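Long-range contact in putative branched-chain amino acid transport system substrate-binding protein (Rhodopseudomonas palustris, PDB 4FB4), which binds caffeic acid in this crystal and probably delivers small carboxylate ligands to an ABC-type transporter from the periplasm: residues 78-83 and 143-148. Residues are numbered along the deposited sequence; the frame is centred on the assembly and turned at random.
With DHC (caffeic acid), chain B.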
loop_
_atom_site.group_PDB
_atom_site.type_symbol
_atom_site.label_atom_id
_atom_site.label_comp_id
_atom_site.label_asym_id
_atom_site.label_seq_id
_atom_site.Cartn_x
_atom_site.Cartn_y
_atom_site.Cartn_z
ATOM N N VAL A 78 3.485 0.815 6.886
ATOM C CA VAL A 78 4.690 0.239 6.249
ATOM C C VAL A 78 4.734 -1.189 6.694
ATOM O O VAL A 78 4.029 -1.568 7.625
ATOM C CB VAL A 78 5.986 1.026 6.601
ATOM C CG1 VAL A 78 5.928 2.399 5.984
ATOM C CG2 VAL A 78 6.231 1.173 8.121
ATOM N N THR A 79 5.517 -2.009 5.998
ATOM C CA THR A 79 5.420 -3.452 6.144
ATOM C C THR A 79 5.832 -4.050 7.514
ATOM O O THR A 79 5.112 -4.913 8.002
ATOM C CB THR A 79 6.225 -4.120 5.018
ATOM O OG1 THR A 79 5.634 -3.681 3.787
ATOM C CG2 THR A 79 6.135 -5.633 5.135
ATOM N N PRO A 80 6.935 -3.593 8.138
ATOM C CA PRO A 80 7.298 -4.314 9.428
ATOM C C PRO A 80 6.255 -4.242 10.533
ATOM O O PRO A 80 5.963 -5.293 11.146
ATOM C CB PRO A 80 8.653 -3.688 9.845
ATOM C CG PRO A 80 9.195 -3.130 8.536
ATOM C CD PRO A 80 8.011 -2.689 7.719
ATOM N N PRO A 81 5.663 -3.044 10.792
ATOM C CA PRO A 81 4.594 -3.059 11.769
ATOM C C PRO A 81 3.331 -3.770 11.275
ATOM O O PRO A 81 2.569 -4.251 12.080
ATOM C CB PRO A 81 4.323 -1.571 12.060
ATOM C CG PRO A 81 4.907 -0.824 10.898
ATOM C CD PRO A 81 6.061 -1.674 10.427
ATOM N N THR A 82 3.117 -3.839 9.955
ATOM C CA THR A 82 1.977 -4.530 9.420
ATOM C C THR A 82 2.068 -6.024 9.707
ATOM O O THR A 82 1.044 -6.667 10.032
ATOM C CB THR A 82 1.769 -4.219 7.926
ATOM O OG1 THR A 82 1.554 -2.795 7.836
ATOM C CG2 THR A 82 0.521 -4.943 7.376
ATOM N N VAL A 83 3.261 -6.571 9.591
ATOM C CA VAL A 83 3.499 -7.952 9.955
ATOM C C VAL A 83 3.189 -8.193 11.422
ATOM O O VAL A 83 2.536 -9.197 11.817
ATOM C CB VAL A 83 4.946 -8.353 9.640
ATOM C CG1 VAL A 83 5.299 -9.666 10.317
ATOM C CG2 VAL A 83 5.190 -8.380 8.103
ATOM N N TYR A 143 15.294 -1.511 0.677
ATOM C CA TYR A 143 15.429 -1.659 2.104
ATOM C C TYR A 143 15.997 -3.030 2.481
ATOM O O TYR A 143 15.669 -4.033 1.844
ATOM C CB TYR A 143 14.100 -1.548 2.797
ATOM C CG TYR A 143 13.349 -0.246 2.693
ATOM C CD1 TYR A 143 14.008 0.972 2.679
ATOM C CD2 TYR A 143 11.961 -0.232 2.670
ATOM C CE1 TYR A 143 13.291 2.174 2.612
ATOM C CE2 TYR A 143 11.245 0.955 2.593
ATOM C CZ TYR A 143 11.926 2.169 2.592
ATOM O OH TYR A 143 11.244 3.387 2.516
ATOM N N SER A 144 16.765 -3.051 3.567
ATOM C CA SER A 144 17.231 -4.296 4.202
ATOM C C SER A 144 16.150 -4.821 5.147
ATOM O O SER A 144 16.397 -5.016 6.346
ATOM C CB SER A 144 18.534 -4.023 4.981
ATOM O OG SER A 144 18.427 -2.806 5.747
ATOM N N ASP A 145 14.936 -5.005 4.638
ATOM C CA ASP A 145 13.848 -5.597 5.445
ATOM C C ASP A 145 12.851 -6.305 4.535
ATOM O O ASP A 145 13.148 -6.484 3.352
ATOM C CB ASP A 145 13.163 -4.556 6.348
ATOM C CG ASP A 145 12.399 -3.488 5.575
ATOM O OD1 ASP A 145 11.949 -3.737 4.430
ATOM O OD2 ASP A 145 12.277 -2.380 6.139
ATOM N N SER A 146 11.693 -6.694 5.081
ATOM C CA SER A 146 10.742 -7.564 4.370
ATOM C C SER A 146 10.175 -6.890 3.100
ATOM O O SER A 146 9.982 -7.547 2.080
ATOM C CB SER A 146 9.612 -7.985 5.321
ATOM O OG SER A 146 9.142 -6.868 6.127
ATOM N N TYR A 147 9.966 -5.581 3.127
ATOM C CA TYR A 147 9.510 -4.879 1.906
ATOM C C TYR A 147 10.549 -4.945 0.770
ATOM O O TYR A 147 10.206 -5.258 -0.397
ATOM C CB TYR A 147 9.104 -3.439 2.196
ATOM C CG TYR A 147 8.534 -2.708 1.016
ATOM C CD1 TYR A 147 7.274 -3.049 0.498
ATOM C CD2 TYR A 147 9.232 -1.680 0.401
ATOM C CE1 TYR A 147 6.732 -2.415 -0.608
ATOM C CE2 TYR A 147 8.683 -1.009 -0.687
ATOM C CZ TYR A 147 7.471 -1.388 -1.216
ATOM O OH TYR A 147 6.924 -0.725 -2.303
ATOM N N GLY A 148 11.810 -4.644 1.111
ATOM C CA GLY A 148 12.905 -4.723 0.151
ATOM C C GLY A 148 13.111 -6.132 -0.348
ATOM O O GLY A 148 13.400 -6.338 -1.516
HETATM C C1 DHC B . 6.936 -0.239 3.157
HETATM O O1 DHC B . 7.103 -1.167 3.955
HETATM C C2 DHC B . 5.956 -0.297 2.042
HETATM C C3 DHC B . 5.076 0.680 2.008
HETATM C "C1'" DHC B . 3.913 0.714 1.021
HETATM C "C2'" DHC B . 2.731 1.292 1.441
HETATM C "C3'" DHC B . 1.627 1.333 0.618
HETATM C "C4'" DHC B . 1.656 0.771 -0.732
HETATM C "C5'" DHC B . 2.841 0.163 -1.145
HETATM C "C6'" DHC B . 3.937 0.144 -0.247
HETATM O "O4'" DHC B . 0.536 0.861 -1.505
HETATM O "O3'" DHC B . 0.510 1.952 1.082
HETATM O O2 DHC B . 7.518 0.858 3.319
#
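Thr79 and Tyr147 face each other across the ligand cleft with the carboxylate end of caffeic acid caught between them, so that much of what joins the two segments runs through the ligand. The backbone N of Thr79, in the first turn of its helix, gives a nearly straight hydrogen bond (2.7 Å, 165°) to ligand O1. Thr79 OG1 hydrogen-bonds to Pro101 O and also lies 2.9 Å from ligand O1; which receives its proton is unsettled. From the other side, Tyr147 CG stands anti to the backbone N (chi1 -176°), which lays the ring against the ligand's propenoic chain: C2 sits 3.3 Å above the ring plane, over its centre. Tyr147 OH is hydrogen-bonded to Thr222 OG1. Were Tyr147 an alanine, the ligand chain would probably lose its cover on this face and Thr222 its phenolic partner. Direct contact is apolar in kind: Thr79 CG2 meets Ser146 OG (3.4 Å) and Pro80 CG nears Asp145 OD2 (4.0 Å). Asp145 OD1 caps its helix through weak bonds from Tyr147 N and Gly148 N, while OD2 forms a salt bridge with Arg174, itself a ligand partner. Helices 79-92 and 146-161, following strands 72-75 and 137-143 of separate sheets, thus meet N-terminal ends across the cleft.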